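Long-range contacts in glycosyltransferase (Streptomyces halstedii, PDB 3WAD), which belongs to the GT-B glycosyltransferases, enzymes built from two Rossmann-like domains joined into one chain: residues B[31-40]-B[48-58]; B[274-284]-B[296-305]. All blocks are in the same frame, centred on the assembly; numbering follows the deposited sequence.

Interaction 1: B[31-40]-B[48-58]; sequences VHIASHPDNV and LTAVPVGNDLN
The carbonyl oxygen of Val-31 is tied to Thr-49 by two waters. The first donates to Val-31 O at 2.9 Å and accepts the Thr-49 N-H, while the second also donates to this oxygen and lies within hydrogen-bonding distance of the Thr-49 hydroxyl. Past this wet end direct parallel pairing takes over: Ile-33 N gives a 2.8 Å bond to Thr-49 O, nearly in line with that C=O (172°), and Val-51 N returns one to Ile-33 O at 2.7 Å. Ser-35 continues the zipper through a weak bond from its N to Val-51 O and a sounder one from Val-53 N to its own O.

On the side of Ala-34 and Val-51, Val-51 CG2 sits 3.5 Å from His-32 CB, and the His-32 imidazole stacks on Trp-122 and is hydrogen-bonded through ND1 to His-118 of helix 109-122. On the other side Val-40 CG2, at the start of the crossover helix, packs against Pro-52 CG.

Beyond the strands, Leu-57 CB rests over the centre of the His-36 ring, 3.8 Å from its centroid. Asp-38 then closes the contact. Its chi1 of 52° wedges CG between backbone N and carbonyl carbon, and the carboxylate spans two successive amides, OD1 to Leu-57 N at 3.0 Å and OD2 to Asn-58 N at 2.8 Å, both approaching from above its plane. With Asp-56 OD1 only 4.2 Å from Asp-38 OD1, these two N-H groups probably offset the repulsion and keep Asp-38 ionised, pinning the loop after strand 49-52 to this beta-alpha-beta unit.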
# COMPACT_ATOMS: atom_id res chain seq x y z
N VAL B 31 -10.49 -4.85 1.22
CA VAL B 31 -10.43 -3.86 2.32
C VAL B 31 -10.94 -2.52 1.80
O VAL B 31 -10.49 -2.05 0.77
CB VAL B 31 -8.99 -3.72 2.75
CG1 VAL B 31 -8.84 -2.70 3.90
CG2 VAL B 31 -8.44 -5.10 3.18
N HIS B 32 -11.93 -1.98 2.47
CA HIS B 32 -12.38 -0.63 2.24
C HIS B 32 -11.92 0.29 3.41
O HIS B 32 -12.12 -0.06 4.61
CB HIS B 32 -13.92 -0.57 2.13
CG HIS B 32 -14.46 -1.13 0.84
ND1 HIS B 32 -15.81 -1.33 0.63
CD2 HIS B 32 -13.85 -1.52 -0.30
CE1 HIS B 32 -16.00 -1.79 -0.59
NE2 HIS B 32 -14.83 -1.95 -1.16
N ILE B 33 -11.38 1.47 3.07
CA ILE B 33 -11.05 2.46 4.12
C ILE B 33 -12.09 3.57 4.06
O ILE B 33 -12.13 4.37 3.07
CB ILE B 33 -9.57 3.11 4.00
CG1 ILE B 33 -8.52 2.04 3.65
CG2 ILE B 33 -9.23 4.03 5.26
CD1 ILE B 33 -8.32 0.92 4.78
N ALA B 34 -12.92 3.64 5.09
CA ALA B 34 -13.97 4.64 5.06
C ALA B 34 -13.51 5.76 5.93
O ALA B 34 -13.09 5.51 7.07
CB ALA B 34 -15.32 4.02 5.62
N SER B 35 -13.64 7.00 5.45
CA SER B 35 -13.25 8.17 6.20
C SER B 35 -13.98 9.35 5.58
O SER B 35 -14.62 9.20 4.48
CB SER B 35 -11.70 8.30 6.16
OG SER B 35 -11.16 9.28 7.05
N HIS B 36 -13.97 10.49 6.25
CA HIS B 36 -14.49 11.74 5.65
C HIS B 36 -13.83 12.07 4.31
O HIS B 36 -12.71 11.63 4.03
CB HIS B 36 -14.39 12.95 6.60
CG HIS B 36 -14.83 12.67 8.01
ND1 HIS B 36 -14.03 12.01 8.92
CD2 HIS B 36 -15.96 13.01 8.69
CE1 HIS B 36 -14.64 11.94 10.09
NE2 HIS B 36 -15.80 12.55 9.98
N PRO B 37 -14.54 12.82 3.46
CA PRO B 37 -14.05 13.12 2.09
C PRO B 37 -12.67 13.76 2.09
O PRO B 37 -11.84 13.42 1.20
CB PRO B 37 -15.12 14.06 1.53
CG PRO B 37 -16.39 13.73 2.29
CD PRO B 37 -15.95 13.22 3.65
N ASP B 38 -12.38 14.60 3.09
CA ASP B 38 -11.08 15.22 3.16
C ASP B 38 -9.94 14.26 3.48
O ASP B 38 -8.78 14.67 3.46
CB ASP B 38 -11.04 16.48 4.10
CG ASP B 38 -11.59 16.23 5.49
OD1 ASP B 38 -12.51 15.40 5.70
OD2 ASP B 38 -11.08 16.89 6.42
N ASN B 39 -10.22 13.00 3.78
CA ASN B 39 -9.10 12.08 4.00
C ASN B 39 -8.90 11.24 2.74
O ASN B 39 -8.01 10.44 2.71
CB ASN B 39 -9.35 11.12 5.21
CG ASN B 39 -8.06 10.66 5.90
OD1 ASN B 39 -7.02 11.26 5.76
ND2 ASN B 39 -8.17 9.60 6.69
N VAL B 40 -9.67 11.46 1.68
CA VAL B 40 -9.55 10.60 0.51
C VAL B 40 -8.19 10.67 -0.17
O VAL B 40 -7.57 9.67 -0.54
CB VAL B 40 -10.73 10.81 -0.46
CG1 VAL B 40 -10.37 10.28 -1.92
CG2 VAL B 40 -12.04 10.11 0.11
N LEU B 48 -4.55 2.66 -1.05
CA LEU B 48 -5.70 1.89 -0.57
C LEU B 48 -7.01 2.42 -1.17
O LEU B 48 -6.99 3.45 -1.85
CB LEU B 48 -5.74 1.90 0.99
CG LEU B 48 -4.55 1.31 1.68
CD1 LEU B 48 -4.38 1.61 3.22
CD2 LEU B 48 -4.53 -0.26 1.39
N THR B 49 -8.13 1.76 -0.89
CA THR B 49 -9.42 2.09 -1.51
C THR B 49 -10.22 2.86 -0.53
O THR B 49 -10.47 2.39 0.57
CB THR B 49 -10.17 0.81 -1.88
OG1 THR B 49 -9.38 0.11 -2.82
CG2 THR B 49 -11.49 1.06 -2.55
N ALA B 50 -10.60 4.08 -0.93
CA ALA B 50 -11.28 4.98 -0.07
C ALA B 50 -12.75 4.89 -0.32
O ALA B 50 -13.22 4.88 -1.49
CB ALA B 50 -10.80 6.40 -0.36
N VAL B 51 -13.52 4.90 0.79
CA VAL B 51 -14.96 4.96 0.73
C VAL B 51 -15.38 6.20 1.53
O VAL B 51 -15.38 6.17 2.75
CB VAL B 51 -15.57 3.62 1.33
CG1 VAL B 51 -17.09 3.59 1.27
CG2 VAL B 51 -14.96 2.43 0.63
N PRO B 52 -15.65 7.32 0.85
CA PRO B 52 -15.94 8.57 1.54
C PRO B 52 -17.28 8.48 2.28
O PRO B 52 -18.27 7.96 1.73
CB PRO B 52 -16.06 9.62 0.43
CG PRO B 52 -15.45 8.94 -0.84
CD PRO B 52 -15.51 7.45 -0.62
N VAL B 53 -17.32 9.00 3.52
CA VAL B 53 -18.54 8.95 4.36
C VAL B 53 -18.69 10.27 5.09
O VAL B 53 -17.72 10.85 5.56
CB VAL B 53 -18.48 7.71 5.34
CG1 VAL B 53 -18.77 6.45 4.64
CG2 VAL B 53 -17.10 7.53 6.08
N GLY B 54 -19.91 10.78 5.20
CA GLY B 54 -20.11 12.06 5.88
C GLY B 54 -19.54 13.25 5.11
O GLY B 54 -19.23 13.13 3.92
N ASN B 55 -19.42 14.39 5.79
CA ASN B 55 -18.97 15.67 5.18
C ASN B 55 -17.56 15.89 5.62
O ASN B 55 -17.15 15.22 6.58
CB ASN B 55 -19.84 16.85 5.61
CG ASN B 55 -21.36 16.65 5.28
OD1 ASN B 55 -22.22 16.71 6.16
ND2 ASN B 55 -21.66 16.42 4.01
N ASP B 56 -16.81 16.75 4.92
CA ASP B 56 -15.43 17.05 5.31
C ASP B 56 -15.42 17.31 6.82
O ASP B 56 -16.28 18.04 7.34
CB ASP B 56 -14.89 18.33 4.62
CG ASP B 56 -14.51 18.12 3.10
OD1 ASP B 56 -14.64 17.01 2.50
OD2 ASP B 56 -14.05 19.10 2.49
N LEU B 57 -14.44 16.73 7.50
CA LEU B 57 -14.25 17.00 8.92
C LEU B 57 -13.50 18.31 9.12
O LEU B 57 -13.89 19.13 9.97
CB LEU B 57 -13.53 15.84 9.66
CG LEU B 57 -13.18 16.05 11.14
CD1 LEU B 57 -14.53 16.18 11.89
CD2 LEU B 57 -12.35 14.87 11.72
N ASN B 58 -12.40 18.48 8.38
CA ASN B 58 -11.48 19.64 8.51
C ASN B 58 -10.95 19.85 9.91
O ASN B 58 -10.99 20.99 10.37
CB ASN B 58 -12.22 20.90 8.03
CG ASN B 58 -12.48 20.84 6.55
OD1 ASN B 58 -13.61 21.03 6.10
ND2 ASN B 58 -11.44 20.48 5.77
O HOH W 1 -7.96 -0.55 0.67
O HOH W 2 -10.42 -2.82 -2.09

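Interaction 2: B[274-284]-B[296-305]; sequences ADIDADVVATF and PDNVRAVDFV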
# COMPACT_ATOMS: atom_id res chain seq x y z
N ALA B 274 23.39 21.09 18.33
CA ALA B 274 24.42 20.70 17.34
C ALA B 274 25.86 20.53 17.90
O ALA B 274 26.73 19.99 17.24
CB ALA B 274 24.41 21.68 16.15
N ASP B 275 26.10 20.97 19.12
CA ASP B 275 27.48 21.00 19.63
C ASP B 275 27.87 19.62 20.20
O ASP B 275 28.06 19.43 21.39
CB ASP B 275 27.63 22.17 20.61
CG ASP B 275 29.05 22.36 21.11
OD1 ASP B 275 30.02 21.94 20.41
OD2 ASP B 275 29.17 22.88 22.26
N ILE B 276 27.97 18.64 19.31
CA ILE B 276 28.11 17.26 19.67
C ILE B 276 28.93 16.55 18.61
O ILE B 276 29.10 17.04 17.51
CB ILE B 276 26.67 16.57 19.73
CG1 ILE B 276 26.03 16.54 18.32
CG2 ILE B 276 25.76 17.31 20.74
CD1 ILE B 276 25.35 15.26 17.99
N ASP B 277 29.44 15.39 18.89
CA ASP B 277 30.30 14.76 17.91
C ASP B 277 29.53 13.89 16.92
O ASP B 277 29.66 12.66 16.96
CB ASP B 277 31.42 13.97 18.60
CG ASP B 277 32.67 13.82 17.72
OD1 ASP B 277 32.69 14.40 16.59
OD2 ASP B 277 33.61 13.12 18.15
N ALA B 278 28.76 14.54 16.02
CA ALA B 278 27.90 13.86 15.02
C ALA B 278 27.26 14.87 14.07
O ALA B 278 27.20 16.05 14.40
CB ALA B 278 26.83 13.03 15.71
N ASP B 279 26.80 14.42 12.90
CA ASP B 279 26.02 15.27 12.00
C ASP B 279 24.54 15.27 12.38
O ASP B 279 23.99 14.25 12.70
CB ASP B 279 26.12 14.79 10.55
CG ASP B 279 27.50 14.91 9.99
OD1 ASP B 279 28.31 15.74 10.50
OD2 ASP B 279 27.79 14.16 9.04
N VAL B 280 23.88 16.41 12.33
CA VAL B 280 22.48 16.47 12.75
C VAL B 280 21.61 16.58 11.49
O VAL B 280 21.94 17.36 10.62
CB VAL B 280 22.26 17.62 13.79
CG1 VAL B 280 20.80 17.91 14.03
CG2 VAL B 280 23.01 17.24 15.10
N VAL B 281 20.58 15.72 11.34
CA VAL B 281 19.54 15.94 10.33
C VAL B 281 18.34 16.51 11.09
O VAL B 281 17.83 15.86 12.00
CB VAL B 281 19.25 14.63 9.50
CG1 VAL B 281 18.19 14.86 8.45
CG2 VAL B 281 20.54 14.11 8.86
N ALA B 282 17.96 17.75 10.81
CA ALA B 282 16.89 18.43 11.57
C ALA B 282 15.73 18.78 10.66
O ALA B 282 15.92 19.26 9.56
CB ALA B 282 17.41 19.68 12.21
N THR B 283 14.51 18.50 11.10
CA THR B 283 13.34 18.90 10.36
C THR B 283 12.84 20.27 10.87
O THR B 283 12.58 20.47 12.06
CB THR B 283 12.25 17.78 10.33
OG1 THR B 283 11.75 17.54 11.65
CG2 THR B 283 12.83 16.47 9.80
N PHE B 284 12.75 21.22 9.94
CA PHE B 284 12.32 22.58 10.22
C PHE B 284 11.42 23.18 9.12
O PHE B 284 11.66 22.94 7.95
CB PHE B 284 13.57 23.49 10.35
CG PHE B 284 14.36 23.29 11.60
CD1 PHE B 284 13.73 23.27 12.83
CD2 PHE B 284 15.73 23.14 11.55
CE1 PHE B 284 14.49 23.11 14.03
CE2 PHE B 284 16.51 22.95 12.74
CZ PHE B 284 15.87 22.94 13.97
N PRO B 296 24.42 25.96 12.13
CA PRO B 296 25.72 25.37 12.42
C PRO B 296 26.24 24.54 11.26
O PRO B 296 25.49 24.22 10.34
CB PRO B 296 25.43 24.44 13.59
CG PRO B 296 24.21 24.97 14.19
CD PRO B 296 23.39 25.51 13.09
N ASP B 297 27.50 24.16 11.31
CA ASP B 297 28.15 23.53 10.19
C ASP B 297 27.60 22.15 9.92
O ASP B 297 27.33 21.80 8.78
CB ASP B 297 29.64 23.38 10.50
CG ASP B 297 30.44 24.65 10.19
OD1 ASP B 297 31.71 24.57 10.23
OD2 ASP B 297 29.79 25.70 9.89
N ASN B 298 27.48 21.37 10.99
CA ASN B 298 27.19 19.96 10.95
C ASN B 298 25.67 19.66 10.97
O ASN B 298 25.29 18.49 11.21
CB ASN B 298 27.85 19.32 12.17
CG ASN B 298 27.26 19.83 13.48
OD1 ASN B 298 26.84 20.98 13.55
ND2 ASN B 298 27.14 18.96 14.49
N VAL B 299 24.85 20.69 10.77
CA VAL B 299 23.37 20.56 10.70
C VAL B 299 22.83 20.60 9.28
O VAL B 299 23.01 21.61 8.61
CB VAL B 299 22.62 21.72 11.46
CG1 VAL B 299 21.11 21.65 11.31
CG2 VAL B 299 23.00 21.75 12.95
N ARG B 300 22.08 19.58 8.84
CA ARG B 300 21.26 19.69 7.61
C ARG B 300 19.80 19.91 7.92
O ARG B 300 19.16 19.10 8.61
CB ARG B 300 21.40 18.43 6.74
CG ARG B 300 20.45 18.44 5.52
CD ARG B 300 20.54 17.11 4.76
NE ARG B 300 21.92 16.65 4.58
CZ ARG B 300 22.67 16.90 3.49
NH1 ARG B 300 22.17 17.59 2.45
NH2 ARG B 300 23.92 16.47 3.41
N ALA B 301 19.25 20.99 7.42
CA ALA B 301 17.83 21.27 7.68
C ALA B 301 17.01 20.77 6.49
O ALA B 301 17.41 20.92 5.36
CB ALA B 301 17.59 22.72 7.92
N VAL B 302 15.87 20.14 6.75
CA VAL B 302 15.17 19.38 5.72
C VAL B 302 13.70 19.55 6.12
O VAL B 302 13.40 19.55 7.30
CB VAL B 302 15.71 17.97 5.83
CG1 VAL B 302 14.65 17.01 6.18
CG2 VAL B 302 16.60 17.63 4.65
N ASP B 303 12.77 19.80 5.22
CA ASP B 303 11.39 20.00 5.70
C ASP B 303 10.76 18.66 6.12
O ASP B 303 9.86 18.65 6.93
CB ASP B 303 10.51 20.69 4.67
CG ASP B 303 10.35 19.86 3.42
OD1 ASP B 303 11.38 19.36 2.89
OD2 ASP B 303 9.20 19.70 2.93
N PHE B 304 11.24 17.56 5.55
CA PHE B 304 10.74 16.21 5.90
C PHE B 304 11.79 15.19 5.57
O PHE B 304 12.51 15.36 4.59
CB PHE B 304 9.41 15.84 5.19
CG PHE B 304 9.03 14.34 5.35
CD1 PHE B 304 8.35 13.88 6.50
CD2 PHE B 304 9.36 13.39 4.33
CE1 PHE B 304 8.00 12.49 6.62
CE2 PHE B 304 9.02 12.00 4.45
CZ PHE B 304 8.34 11.56 5.60
N VAL B 305 11.91 14.15 6.40
CA VAL B 305 12.76 13.00 6.03
C VAL B 305 12.09 11.65 6.36
O VAL B 305 11.52 11.51 7.44
CB VAL B 305 14.13 13.08 6.71
CG1 VAL B 305 13.98 12.87 8.25
CG2 VAL B 305 15.11 12.08 6.04
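Asn-298 reaches from its turn into the bend that precedes strand 279-283, and each atom of its side chain finds something there. CB lies 4.0 Å from Asp-279 OD1, an oxygen whose charge is answered by a salt bridge to Arg-245. With chi1 at 64°, CG falls between the backbone N and the carbonyl carbon, which turns the amide in among the carbonyls of the opposing segment. OD1 settles against Ala-274 CB at 3.6 Å. At the tip, ND2 spends both hydrogens: it donates to Ala-274 O at 3.0 Å, on a lone pair in the carbonyl plane, and to Ala-278 O at 2.9 Å, almost straight down that C=O (166°). The amide thus bridges both ends of the 274-278 bend, and Ala-274 O takes a second bond from Ile-276 N.

The backbone of Asn-298, third residue of a type I turn from Pro-296 to Val-299, starts the parallel pairing by accepting from Val-280 N at 2.8 Å. Val-280 O, Arg-300 O, Ala-282 O and Val-302 O then accept in alternation along the two strands of a beta-alpha-beta unit whose crossover carries helix 286-292, the bond from Ala-282 N to Arg-300 O being close to linear at 177°.

On the face of Val-280 and Ala-282, Val-299 CG2 presses on Ala-274 CB at 3.5 Å, a tight fit, and Ala-301 CB meets the edge of the Phe-284 ring at CD2, 4.1 Å away. On the opposite face Thr-283 CG2 touches Val-305 CG1, and Arg-300 makes a cation-pi contact with Trp-238. A single primary amide gives a donor to two bend carbonyls that take no part in the pairing of strands 279-283 and 299-302, fixing the approach to one strand from the turn that opens its neighbour.

Both contacts illustrate one principle of the GT-B fold: a right-handed beta-alpha-beta unit places the third strand of a Rossmann-like sheet beside the second, at the sheet's edge within the chain. Interaction 1 does this in the N-terminal half of the chain and interaction 2 in the C-terminal half. Their centres are 36 Å apart and their nearest atoms about 15 Å. In interaction 1, Thr-49 and Ala-50 pair with a parallel strand of the second subunit, carrying the sheet across the interface. Interaction 2 meets no other protein chain of the assembly. In both, a side chain outside the strands binds opposing main-chain groups, a carboxylate in interaction 1 and an amide in interaction 2.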